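Local coordinates for protein putative Xylose isomerase (Rhodospirillum rubrum, PDB 3QXB) that probably acts as an isomerase with a xylose isomerase-like TIM barrel fold, and binds iron(III) and manganese(II) ions at neighbouring sites, at residues Y176-P181 / L211-H216; D60-D65 / Y113-R118; A29-L34 / Y289-R294; H255-Q260 / I303-A308. All blocks are in the same frame, centred on the assembly; numbering follows the deposited sequence.

All four contacts use loops that follow strands of one closed barrel of eight parallel strands. Interaction 1 lies deepest, its centre about 7 Å from the chain centre, and joins the ends of adjacent strands 174-177 and 208-213 at the metals; the others lie about 17 to 19 Å out. Along the chain interaction 2 closes before interaction 1 opens, and 1 before 4, while 1 and 2 are nested inside the loop closed by interaction 3. Interactions 3 and 4 alternate in sequence, their centres about 16 Å apart around helix 295-310. Interactions 1 and 4 touch through Asp213 and His255 and together supply metal ligands; interactions 2 and 3 lie where the two subunits meet.

Interaction 1 (Y176-P181 / L211-H216); sequences YVEPVP and LVDWGH. With FE (Fe (III) ion), chain E; MN (manganese (II) ion), chain G.
Glu178 and Asp213 converge on one metal ion from the C-terminal ends of adjacent parallel strands 174-177 and 208-213, where TIM barrels carry active sites. Glu178 OE2 and Asp213 OD2 each bind iron(III) at 2.2 Å, while His216 NE2 binds manganese at the same length; each site is also modelled with the other metal, leaving the identities open. Water 2 bridges the ions; His244 and Glu286 complete the iron's protein ligands, Asp253 and His255 those of the manganese. Glu178 arrives extended, CG anti to the backbone N (chi1 169°).

Among the hydrogen bonds, Leu211 N to Val177 O (3.1 Å) links the strands. His216 ND1 donates to Pro179 O at 2.8 Å, nearly straight at 165°, with the acceptor in the ring plane. This second-shell bond would fix the ring's rotation, with NE2 toward the metal. Water 1 donates to Pro179 O and accepts from Asp213 N. At the N-cap of helix 214-217, Asp213 OD1 accepts from Gly215 N while OD2 binds the iron.

Apolar contacts cover both imidazole faces: Pro181 CD sits 3.8 Å from the centroid of the His216 ring (CH-pi), and Asp213 CB lies opposite, 3.6 Å above the plane.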
# COMPACT_ATOMS: atom_id res chain seq x y z
N TYR A 176 5.98 4.94 18.79
CA TYR A 176 7.08 5.35 17.91
C TYR A 176 6.62 6.21 16.72
O TYR A 176 5.51 6.03 16.20
CB TYR A 176 7.84 4.18 17.31
CG TYR A 176 8.29 3.11 18.23
CD1 TYR A 176 9.46 3.22 18.98
CD2 TYR A 176 7.60 1.95 18.31
CE1 TYR A 176 9.87 2.20 19.78
CE2 TYR A 176 8.00 0.94 19.11
CZ TYR A 176 9.11 1.07 19.85
OH TYR A 176 9.48 0.03 20.62
N VAL A 177 7.50 7.12 16.31
CA VAL A 177 7.36 7.89 15.09
C VAL A 177 8.53 7.53 14.19
O VAL A 177 9.67 7.56 14.63
CB VAL A 177 7.40 9.42 15.36
CG1 VAL A 177 7.36 10.19 14.03
CG2 VAL A 177 6.25 9.80 16.25
N GLU A 178 8.26 7.22 12.92
CA GLU A 178 9.31 6.90 11.97
C GLU A 178 9.54 8.06 11.03
O GLU A 178 8.66 8.35 10.20
CB GLU A 178 8.93 5.66 11.12
CG GLU A 178 9.83 5.42 9.94
CD GLU A 178 9.56 4.10 9.23
OE1 GLU A 178 8.43 3.59 9.28
OE2 GLU A 178 10.49 3.59 8.57
N PRO A 179 10.71 8.72 11.11
CA PRO A 179 10.97 9.75 10.14
C PRO A 179 11.11 9.22 8.71
O PRO A 179 11.46 8.04 8.49
CB PRO A 179 12.30 10.38 10.63
CG PRO A 179 12.30 10.13 12.09
CD PRO A 179 11.73 8.74 12.19
N VAL A 180 10.84 10.09 7.75
CA VAL A 180 10.74 9.71 6.36
C VAL A 180 11.50 10.67 5.42
O VAL A 180 11.62 11.87 5.72
CB VAL A 180 9.28 9.71 5.91
CG1 VAL A 180 8.54 8.56 6.60
CG2 VAL A 180 8.66 11.05 6.26
N PRO A 181 11.94 10.15 4.24
CA PRO A 181 12.82 10.89 3.32
C PRO A 181 12.06 11.75 2.32
O PRO A 181 12.39 11.75 1.13
CB PRO A 181 13.59 9.76 2.59
CG PRO A 181 12.60 8.62 2.51
CD PRO A 181 11.79 8.73 3.82
N LEU A 211 11.71 5.56 15.76
CA LEU A 211 12.22 4.38 15.09
C LEU A 211 12.85 4.88 13.79
O LEU A 211 12.21 5.56 13.04
CB LEU A 211 11.10 3.35 14.88
CG LEU A 211 11.48 2.09 14.09
CD1 LEU A 211 10.59 0.89 14.50
CD2 LEU A 211 11.41 2.37 12.55
N VAL A 212 14.14 4.63 13.59
CA VAL A 212 14.83 5.22 12.44
C VAL A 212 15.13 4.13 11.42
O VAL A 212 15.64 3.08 11.76
CB VAL A 212 16.08 5.96 12.85
CG1 VAL A 212 16.95 6.36 11.63
CG2 VAL A 212 15.69 7.19 13.72
N ASP A 213 14.74 4.38 10.17
CA ASP A 213 14.92 3.40 9.13
C ASP A 213 16.17 3.79 8.36
O ASP A 213 16.28 4.92 7.88
CB ASP A 213 13.70 3.43 8.21
CG ASP A 213 13.75 2.37 7.15
OD1 ASP A 213 14.86 2.09 6.66
OD2 ASP A 213 12.67 1.83 6.83
N TRP A 214 17.13 2.88 8.29
CA TRP A 214 18.44 3.20 7.71
C TRP A 214 18.30 3.71 6.26
O TRP A 214 19.04 4.59 5.83
CB TRP A 214 19.37 1.98 7.76
CG TRP A 214 20.08 1.79 9.06
CD1 TRP A 214 19.53 1.47 10.25
CD2 TRP A 214 21.49 1.90 9.27
NE1 TRP A 214 20.50 1.38 11.21
CE2 TRP A 214 21.72 1.63 10.64
CE3 TRP A 214 22.59 2.16 8.44
CZ2 TRP A 214 23.00 1.66 11.20
CZ3 TRP A 214 23.89 2.19 9.02
CH2 TRP A 214 24.07 1.93 10.38
N GLY A 215 17.32 3.21 5.53
CA GLY A 215 17.11 3.64 4.15
C GLY A 215 16.55 5.05 4.03
O GLY A 215 16.74 5.71 3.01
N HIS A 216 15.85 5.50 5.06
CA HIS A 216 15.31 6.84 5.09
C HIS A 216 16.40 7.85 5.46
O HIS A 216 16.50 8.89 4.83
CB HIS A 216 14.21 6.92 6.11
CG HIS A 216 13.03 6.06 5.80
ND1 HIS A 216 11.88 6.10 6.57
CD2 HIS A 216 12.79 5.17 4.80
CE1 HIS A 216 11.00 5.25 6.06
NE2 HIS A 216 11.52 4.68 4.99
FE FE E . 10.64 1.62 7.65
MN MN G . 10.74 3.06 3.78
O HOH W 1 13.55 6.94 9.68
O HOH W 2 9.64 2.24 5.64
O HOH W 3 8.41 1.39 8.08
O HOH W 4 8.61 2.69 2.66

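Interaction 2 (D60-D65 / Y113-R118); sequences DPWWPD and YQHLKR. With EDO (1,2-ethanediol), chain O.
A partly buried, mixed polar and aromatic contact joins Arg118 and His115 of helix 106-125 to Pro61, Trp62, Trp63 and Asp65, in the loop after strand 51-55 and the start of helix 65-81. Arg118 supplies its polar half. Arg118 NE donates to Pro61 O at 2.9 Å, and Arg118 NH2 to Trp63 O at 2.8 Å, this acceptor lying in the guanidinium plane. Arg118 NH2 also forms a salt bridge with Asp65 OD1 at 2.6 Å, although the hydrogen bond within it is weak (126°). Water 5 spans Arg118 NH1 and Asp65 OD1. A bend in the arginine chain at chi3 (68°) turns the guanidinium toward these acceptors.

In the TIM barrel this is a beta-alpha loop, shaped by a type I turn from Asp60 to Trp63 and an Asx turn in which Asp60 OD1 accepts from Trp62 N. Trp62 lays one indole face on the helix, with His115 CA 3.7 Å above its plane toward the rim. The amide of Gln114 meets the ring at its edge, Gln114 CD lying 3.7 Å from Trp62 CZ3. Next to them, His115 NE2 is bonded to Ser95 OG. Trp62 also packs edge-to-face on Trp63 of the second subunit.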
# COMPACT_ATOMS: atom_id res chain seq x y z
N ASP A 60 -5.81 -5.04 9.45
CA ASP A 60 -6.07 -3.62 9.31
C ASP A 60 -6.73 -3.11 10.61
O ASP A 60 -7.76 -3.63 11.04
CB ASP A 60 -7.03 -3.38 8.12
CG ASP A 60 -7.13 -1.92 7.71
OD1 ASP A 60 -6.74 -1.01 8.50
OD2 ASP A 60 -7.68 -1.68 6.59
N PRO A 61 -6.14 -2.09 11.25
CA PRO A 61 -6.74 -1.43 12.42
C PRO A 61 -8.20 -1.01 12.18
O PRO A 61 -9.02 -1.06 13.08
CB PRO A 61 -5.83 -0.20 12.62
CG PRO A 61 -4.47 -0.65 12.17
CD PRO A 61 -4.81 -1.55 10.94
N TRP A 62 -8.51 -0.60 10.98
CA TRP A 62 -9.89 -0.23 10.59
C TRP A 62 -10.92 -1.38 10.59
O TRP A 62 -12.13 -1.14 10.66
CB TRP A 62 -9.90 0.45 9.23
CG TRP A 62 -9.33 1.82 9.24
CD1 TRP A 62 -8.19 2.21 8.63
CD2 TRP A 62 -9.89 2.97 9.84
NE1 TRP A 62 -7.98 3.55 8.84
CE2 TRP A 62 -9.00 4.04 9.61
CE3 TRP A 62 -11.03 3.20 10.62
CZ2 TRP A 62 -9.24 5.33 10.07
CZ3 TRP A 62 -11.25 4.47 11.10
CH2 TRP A 62 -10.39 5.51 10.80
N TRP A 63 -10.48 -2.62 10.50
CA TRP A 63 -11.43 -3.75 10.51
C TRP A 63 -12.29 -3.75 11.78
O TRP A 63 -11.82 -3.30 12.81
CB TRP A 63 -10.68 -5.07 10.42
CG TRP A 63 -10.07 -5.37 9.09
CD1 TRP A 63 -10.26 -4.70 7.89
CD2 TRP A 63 -9.18 -6.45 8.82
NE1 TRP A 63 -9.50 -5.30 6.91
CE2 TRP A 63 -8.87 -6.39 7.45
CE3 TRP A 63 -8.65 -7.49 9.59
CZ2 TRP A 63 -8.02 -7.33 6.84
CZ3 TRP A 63 -7.83 -8.41 8.99
CH2 TRP A 63 -7.47 -8.30 7.65
N PRO A 64 -13.53 -4.26 11.72
CA PRO A 64 -14.33 -4.34 12.93
C PRO A 64 -13.60 -5.09 14.02
O PRO A 64 -12.88 -6.08 13.74
CB PRO A 64 -15.62 -5.04 12.48
CG PRO A 64 -15.69 -4.82 11.05
CD PRO A 64 -14.30 -4.63 10.52
N ASP A 65 -13.72 -4.56 15.23
CA ASP A 65 -12.93 -4.97 16.37
C ASP A 65 -12.93 -6.48 16.59
O ASP A 65 -11.89 -7.06 16.84
CB ASP A 65 -13.48 -4.34 17.67
CG ASP A 65 -13.35 -2.84 17.70
OD1 ASP A 65 -13.19 -2.24 16.61
OD2 ASP A 65 -13.45 -2.25 18.78
N TYR A 113 -5.97 10.29 13.71
CA TYR A 113 -6.17 10.03 15.14
C TYR A 113 -6.84 8.64 15.36
O TYR A 113 -6.35 7.79 16.06
CB TYR A 113 -6.99 11.15 15.77
CG TYR A 113 -7.10 11.03 17.27
CD1 TYR A 113 -7.97 10.13 17.83
CD2 TYR A 113 -6.32 11.85 18.13
CE1 TYR A 113 -8.10 9.98 19.19
CE2 TYR A 113 -6.42 11.70 19.48
CZ TYR A 113 -7.31 10.75 20.02
OH TYR A 113 -7.45 10.59 21.37
N GLN A 114 -7.96 8.44 14.71
CA GLN A 114 -8.78 7.25 14.89
C GLN A 114 -8.03 6.02 14.37
O GLN A 114 -8.05 4.93 14.97
CB GLN A 114 -10.13 7.46 14.19
CG GLN A 114 -11.13 6.28 14.45
CD GLN A 114 -12.52 6.48 13.91
OE1 GLN A 114 -13.45 5.77 14.32
NE2 GLN A 114 -12.69 7.42 12.99
N HIS A 115 -7.28 6.20 13.28
CA HIS A 115 -6.46 5.13 12.75
C HIS A 115 -5.54 4.58 13.82
O HIS A 115 -5.56 3.38 14.08
CB HIS A 115 -5.65 5.59 11.54
CG HIS A 115 -4.74 4.54 10.97
ND1 HIS A 115 -5.21 3.44 10.29
CD2 HIS A 115 -3.40 4.45 10.95
CE1 HIS A 115 -4.18 2.69 9.92
NE2 HIS A 115 -3.07 3.30 10.28
N LEU A 116 -4.74 5.47 14.43
CA LEU A 116 -3.81 5.09 15.48
C LEU A 116 -4.47 4.62 16.78
O LEU A 116 -3.97 3.69 17.43
CB LEU A 116 -2.83 6.24 15.74
CG LEU A 116 -1.64 6.05 16.69
CD1 LEU A 116 -0.92 4.72 16.47
CD2 LEU A 116 -0.71 7.23 16.56
N LYS A 117 -5.57 5.27 17.18
CA LYS A 117 -6.38 4.82 18.30
C LYS A 117 -6.80 3.37 18.10
O LYS A 117 -6.66 2.55 19.02
CB LYS A 117 -7.61 5.71 18.47
CG LYS A 117 -8.58 5.33 19.60
CD LYS A 117 -9.56 4.24 19.18
CE LYS A 117 -10.69 4.10 20.17
NZ LYS A 117 -11.50 2.90 19.91
N ARG A 118 -7.26 3.03 16.91
CA ARG A 118 -7.66 1.66 16.62
C ARG A 118 -6.47 0.71 16.61
O ARG A 118 -6.57 -0.43 17.09
CB ARG A 118 -8.45 1.61 15.32
CG ARG A 118 -9.82 2.29 15.45
CD ARG A 118 -10.71 2.17 14.20
NE ARG A 118 -11.12 0.78 14.02
CZ ARG A 118 -12.15 0.20 14.64
NH1 ARG A 118 -12.93 0.88 15.48
NH2 ARG A 118 -12.43 -1.07 14.38
C1 EDO O . -10.20 6.95 22.77
O1 EDO O . -10.84 7.58 23.90
C2 EDO O . -8.94 7.73 22.43
O2 EDO O . -9.30 9.04 22.04
O HOH W 5 -15.35 0.12 16.89

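Interaction 3 (A29-L34 / Y289-R294); sequences AVKRWL and YPFEAR
Arg32 reaches the backbone of segment 289-294 because its CG stands anti to the carbonyl carbon (chi1 -51°) and its chain runs extended from CG to NE (chi2 170°), carrying the guanidinium across to Ala293. There Arg32 NH1 donates to Ala293 O at 2.7 Å and 167°; the donor stands above the carbonyl plane, away from a lone pair. A weak second bond runs from Arg32 NH2 to Ala293 O at 3.3 Å. Water 6 extends the grip, accepting from Arg32 NH2 at 2.8 Å and apparently donating to Tyr289 O at the same distance. Arg32 NH1 also forms a salt bridge with Asp295. The target is a type I turn from Pro290 to Ala293, closed by the bond from Ala293 N to Pro290 O. A leucine in place of Arg32 would probably leave Ala293 O and Asp295 without this donor and let the turn drift from segment 29-34.

The second contact is apolar: Lys31 CD lies against Phe291 CD1 at 3.8 Å, the side chains crossing at about a right angle, while Lys31 NZ goes on to Glu185 and Tyr96 of the second subunit.

The segments belong to the TIM-barrel loops after the first and last strands, 22-25 and 283-285, neighbours in the closed sheet. Arg294 occupies the N-cap position of helix 295-310, whose Val298 touches Arg32, and Trp33 touches Leu299 of that helix and Leu42 of helix 36-46.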
# COMPACT_ATOMS: atom_id res chain seq x y z
N ALA A 29 6.00 -11.01 4.67
CA ALA A 29 5.02 -12.10 4.66
C ALA A 29 3.63 -11.70 4.20
O ALA A 29 2.74 -12.55 4.06
CB ALA A 29 4.91 -12.76 6.05
N VAL A 30 3.44 -10.41 3.99
CA VAL A 30 2.11 -9.85 3.62
C VAL A 30 1.51 -10.60 2.44
O VAL A 30 2.24 -10.90 1.48
CB VAL A 30 2.21 -8.34 3.36
CG1 VAL A 30 0.95 -7.81 2.62
CG2 VAL A 30 2.52 -7.61 4.68
N LYS A 31 0.23 -10.97 2.60
CA LYS A 31 -0.57 -11.74 1.64
C LYS A 31 -0.19 -13.21 1.49
O LYS A 31 -0.95 -13.97 0.86
CB LYS A 31 -0.59 -11.11 0.24
CG LYS A 31 -0.93 -9.62 0.16
CD LYS A 31 -1.26 -9.16 -1.26
CE LYS A 31 -2.67 -9.56 -1.63
NZ LYS A 31 -3.20 -8.86 -2.87
N ARG A 32 0.96 -13.63 2.02
CA ARG A 32 1.49 -14.97 1.73
C ARG A 32 1.33 -15.97 2.90
O ARG A 32 0.38 -16.79 2.89
CB ARG A 32 2.95 -14.89 1.26
CG ARG A 32 3.23 -13.87 0.11
CD ARG A 32 4.70 -13.70 -0.09
NE ARG A 32 5.04 -12.56 -0.97
CZ ARG A 32 5.28 -12.65 -2.27
NH1 ARG A 32 5.25 -13.83 -2.89
NH2 ARG A 32 5.60 -11.56 -2.96
N TRP A 33 2.23 -15.95 3.88
CA TRP A 33 2.23 -16.97 4.95
C TRP A 33 1.36 -16.43 6.08
O TRP A 33 1.84 -15.83 7.03
CB TRP A 33 3.65 -17.35 5.43
CG TRP A 33 4.50 -17.84 4.31
CD1 TRP A 33 4.52 -19.09 3.80
CD2 TRP A 33 5.42 -17.08 3.54
NE1 TRP A 33 5.39 -19.17 2.76
CE2 TRP A 33 5.96 -17.94 2.56
CE3 TRP A 33 5.84 -15.74 3.57
CZ2 TRP A 33 6.90 -17.53 1.62
CZ3 TRP A 33 6.81 -15.32 2.62
CH2 TRP A 33 7.32 -16.22 1.66
N LEU A 34 0.05 -16.62 5.91
CA LEU A 34 -0.94 -15.99 6.76
C LEU A 34 -1.39 -16.85 7.93
O LEU A 34 -1.93 -16.32 8.87
CB LEU A 34 -2.17 -15.56 5.93
CG LEU A 34 -2.02 -14.44 4.91
CD1 LEU A 34 -3.41 -14.14 4.35
CD2 LEU A 34 -1.43 -13.20 5.49
N TYR A 289 9.14 -6.95 -1.00
CA TYR A 289 9.24 -7.76 -2.18
C TYR A 289 8.07 -7.41 -3.07
O TYR A 289 6.94 -7.18 -2.58
CB TYR A 289 9.19 -9.24 -1.81
CG TYR A 289 10.43 -9.74 -1.15
CD1 TYR A 289 10.54 -9.78 0.24
CD2 TYR A 289 11.50 -10.22 -1.91
CE1 TYR A 289 11.69 -10.25 0.86
CE2 TYR A 289 12.65 -10.68 -1.29
CZ TYR A 289 12.73 -10.69 0.11
OH TYR A 289 13.84 -11.18 0.77
N PRO A 290 8.31 -7.36 -4.38
CA PRO A 290 7.18 -7.16 -5.29
C PRO A 290 6.07 -8.20 -5.02
O PRO A 290 6.39 -9.33 -4.71
CB PRO A 290 7.79 -7.41 -6.67
CG PRO A 290 9.30 -7.30 -6.48
CD PRO A 290 9.53 -7.79 -5.09
N PHE A 291 4.79 -7.82 -5.10
CA PHE A 291 3.69 -8.78 -4.95
C PHE A 291 3.84 -9.99 -5.90
O PHE A 291 3.59 -11.14 -5.52
CB PHE A 291 2.34 -8.09 -5.27
CG PHE A 291 1.93 -7.01 -4.26
CD1 PHE A 291 1.63 -7.35 -2.94
CD2 PHE A 291 1.81 -5.68 -4.65
CE1 PHE A 291 1.25 -6.39 -2.03
CE2 PHE A 291 1.41 -4.69 -3.73
CZ PHE A 291 1.15 -5.04 -2.42
N GLU A 292 4.28 -9.71 -7.12
CA GLU A 292 4.33 -10.70 -8.19
C GLU A 292 5.54 -11.68 -8.06
O GLU A 292 5.64 -12.64 -8.81
CB GLU A 292 4.30 -10.02 -9.55
CG GLU A 292 5.45 -9.11 -9.86
CD GLU A 292 5.23 -7.66 -9.39
OE1 GLU A 292 4.47 -7.40 -8.39
OE2 GLU A 292 5.83 -6.77 -10.02
N ALA A 293 6.43 -11.43 -7.11
CA ALA A 293 7.49 -12.39 -6.85
C ALA A 293 6.87 -13.66 -6.26
O ALA A 293 5.90 -13.60 -5.52
CB ALA A 293 8.54 -11.81 -5.90
N ARG A 294 7.46 -14.81 -6.57
CA ARG A 294 6.92 -16.10 -6.14
C ARG A 294 7.25 -16.36 -4.67
O ARG A 294 8.31 -16.02 -4.23
CB ARG A 294 7.50 -17.20 -7.02
CG ARG A 294 6.99 -17.09 -8.44
CD ARG A 294 7.85 -17.81 -9.39
NE ARG A 294 7.90 -19.23 -9.11
CZ ARG A 294 9.01 -19.91 -8.79
NH1 ARG A 294 10.21 -19.33 -8.69
NH2 ARG A 294 8.93 -21.23 -8.60
O HOH W 6 5.19 -9.11 -1.60

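Interaction 4 (H255-Q260 / I303-A308); sequences HWSFTQ and IASVKA. With MN (manganese (II) ion), chain G; EDO (1,2-ethanediol), chain K.
Phe258 and Ser305 bring their CA atoms to 4.6 Å where a type I turn, Ser257 to Gln260, settles on helix 295-310; the bond from Gln260 N to Ser257 O closes the turn. One hydrogen bond joins the segments: Ser305 OG accepts from Phe258 N at 3.0 Å and 160°. The serine hydroxyl stands anti to its own backbone nitrogen (chi1 176°), which carries it off the helix and under the turn. The same oxygen meets the Phe258 ring at its edge, in plane, with Ser305 OG 3.5 Å from Phe258 CD2. An alanine instead of Ser305 is likely to leave the Phe258 amide without its acceptor and the ring edge without its neighbour.

Within the TIM-barrel fold the turn belongs to the long loop between the seventh strand, 240-245, and helix 266-275, and the helix it meets is the last of the chain. Earlier in the loop, His255 NE2 binds the manganese at 2.1 Å, and His255 ND1 is bonded to Glu286 O. The chain then runs from the metal site to the outer helix. Polar ties continue through Asp301 of that helix, which bonds to the hydroxyls of both Ser257 and Thr259.

Apolar carbons meet beside it: Thr259 CG2 lies 3.6 Å from Ala304 CB, and Phe258 CB lies 4.2 Å from Ala308 CB, one helical turn further on.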
# COMPACT_ATOMS: atom_id res chain seq x y z
N HIS A 255 14.45 -0.74 0.29
CA HIS A 255 14.04 -1.88 1.09
C HIS A 255 14.48 -3.18 0.44
O HIS A 255 13.71 -4.15 0.42
CB HIS A 255 12.52 -1.89 1.34
CG HIS A 255 12.04 -0.74 2.18
ND1 HIS A 255 12.11 -0.74 3.55
CD2 HIS A 255 11.53 0.46 1.82
CE1 HIS A 255 11.67 0.41 4.01
NE2 HIS A 255 11.30 1.16 2.98
N TRP A 256 15.70 -3.19 -0.09
CA TRP A 256 16.28 -4.39 -0.63
C TRP A 256 16.67 -5.30 0.50
O TRP A 256 16.87 -4.87 1.64
CB TRP A 256 17.51 -4.13 -1.51
CG TRP A 256 17.22 -3.45 -2.81
CD1 TRP A 256 16.07 -3.51 -3.55
CD2 TRP A 256 18.11 -2.60 -3.54
NE1 TRP A 256 16.17 -2.73 -4.67
CE2 TRP A 256 17.42 -2.16 -4.69
CE3 TRP A 256 19.41 -2.15 -3.33
CZ2 TRP A 256 18.01 -1.30 -5.64
CZ3 TRP A 256 20.00 -1.31 -4.27
CH2 TRP A 256 19.30 -0.90 -5.42
N SER A 257 16.77 -6.58 0.18
CA SER A 257 17.28 -7.54 1.14
C SER A 257 18.82 -7.58 1.11
O SER A 257 19.45 -6.98 0.24
CB SER A 257 16.70 -8.90 0.83
OG SER A 257 17.56 -9.59 -0.03
N PHE A 258 19.42 -8.27 2.07
CA PHE A 258 20.86 -8.32 2.20
C PHE A 258 21.57 -9.36 1.32
O PHE A 258 22.78 -9.57 1.43
CB PHE A 258 21.24 -8.40 3.68
CG PHE A 258 20.81 -7.19 4.46
CD1 PHE A 258 21.62 -6.07 4.53
CD2 PHE A 258 19.55 -7.14 5.06
CE1 PHE A 258 21.22 -4.97 5.21
CE2 PHE A 258 19.15 -6.04 5.73
CZ PHE A 258 19.96 -4.95 5.81
N THR A 259 20.83 -9.96 0.39
CA THR A 259 21.49 -10.62 -0.75
C THR A 259 21.82 -9.62 -1.89
O THR A 259 22.50 -9.99 -2.86
CB THR A 259 20.64 -11.76 -1.31
OG1 THR A 259 19.47 -11.21 -1.93
CG2 THR A 259 20.23 -12.77 -0.18
N GLN A 260 21.33 -8.39 -1.80
CA GLN A 260 21.54 -7.37 -2.82
C GLN A 260 22.74 -6.44 -2.51
O GLN A 260 23.04 -6.16 -1.34
CB GLN A 260 20.29 -6.51 -2.95
CG GLN A 260 19.07 -7.27 -3.41
CD GLN A 260 19.34 -8.07 -4.65
OE1 GLN A 260 19.43 -9.29 -4.59
NE2 GLN A 260 19.53 -7.38 -5.77
N ILE A 303 15.74 -15.97 3.90
CA ILE A 303 16.66 -16.86 4.64
C ILE A 303 18.11 -16.50 4.35
O ILE A 303 18.92 -16.39 5.29
CB ILE A 303 16.42 -18.34 4.29
CG1 ILE A 303 15.04 -18.79 4.74
CG2 ILE A 303 17.46 -19.29 4.92
CD1 ILE A 303 14.61 -20.11 4.13
N ALA A 304 18.45 -16.31 3.08
CA ALA A 304 19.84 -15.98 2.72
C ALA A 304 20.15 -14.60 3.27
O ALA A 304 21.25 -14.35 3.70
CB ALA A 304 20.07 -16.06 1.22
N SER A 305 19.16 -13.71 3.29
CA SER A 305 19.37 -12.36 3.83
C SER A 305 19.64 -12.34 5.34
O SER A 305 20.63 -11.71 5.82
CB SER A 305 18.17 -11.48 3.44
OG SER A 305 18.28 -10.20 4.02
N VAL A 306 18.86 -13.10 6.10
CA VAL A 306 19.10 -13.25 7.54
C VAL A 306 20.48 -13.95 7.83
O VAL A 306 21.21 -13.57 8.75
CB VAL A 306 17.92 -13.95 8.27
CG1 VAL A 306 18.21 -14.08 9.73
CG2 VAL A 306 16.63 -13.13 8.10
N LYS A 307 20.83 -14.96 7.04
CA LYS A 307 22.18 -15.57 7.16
C LYS A 307 23.28 -14.53 6.95
O LYS A 307 24.25 -14.53 7.68
CB LYS A 307 22.38 -16.74 6.20
CG LYS A 307 21.98 -18.11 6.75
CD LYS A 307 22.39 -19.26 5.78
CE LYS A 307 21.27 -20.29 5.65
N ALA A 308 23.09 -13.64 5.97
CA ALA A 308 24.08 -12.59 5.67
C ALA A 308 24.22 -11.66 6.87
O ALA A 308 25.33 -11.32 7.25
CB ALA A 308 23.67 -11.80 4.41
MN MN G . 10.74 3.06 3.78
C1 EDO K . 13.82 -7.66 -2.87
O1 EDO K . 13.06 -6.97 -3.83
C2 EDO K . 15.21 -7.11 -3.09
O2 EDO K . 15.94 -7.45 -1.96
O HOH W 2 9.64 2.24 5.64
O HOH W 4 8.61 2.69 2.66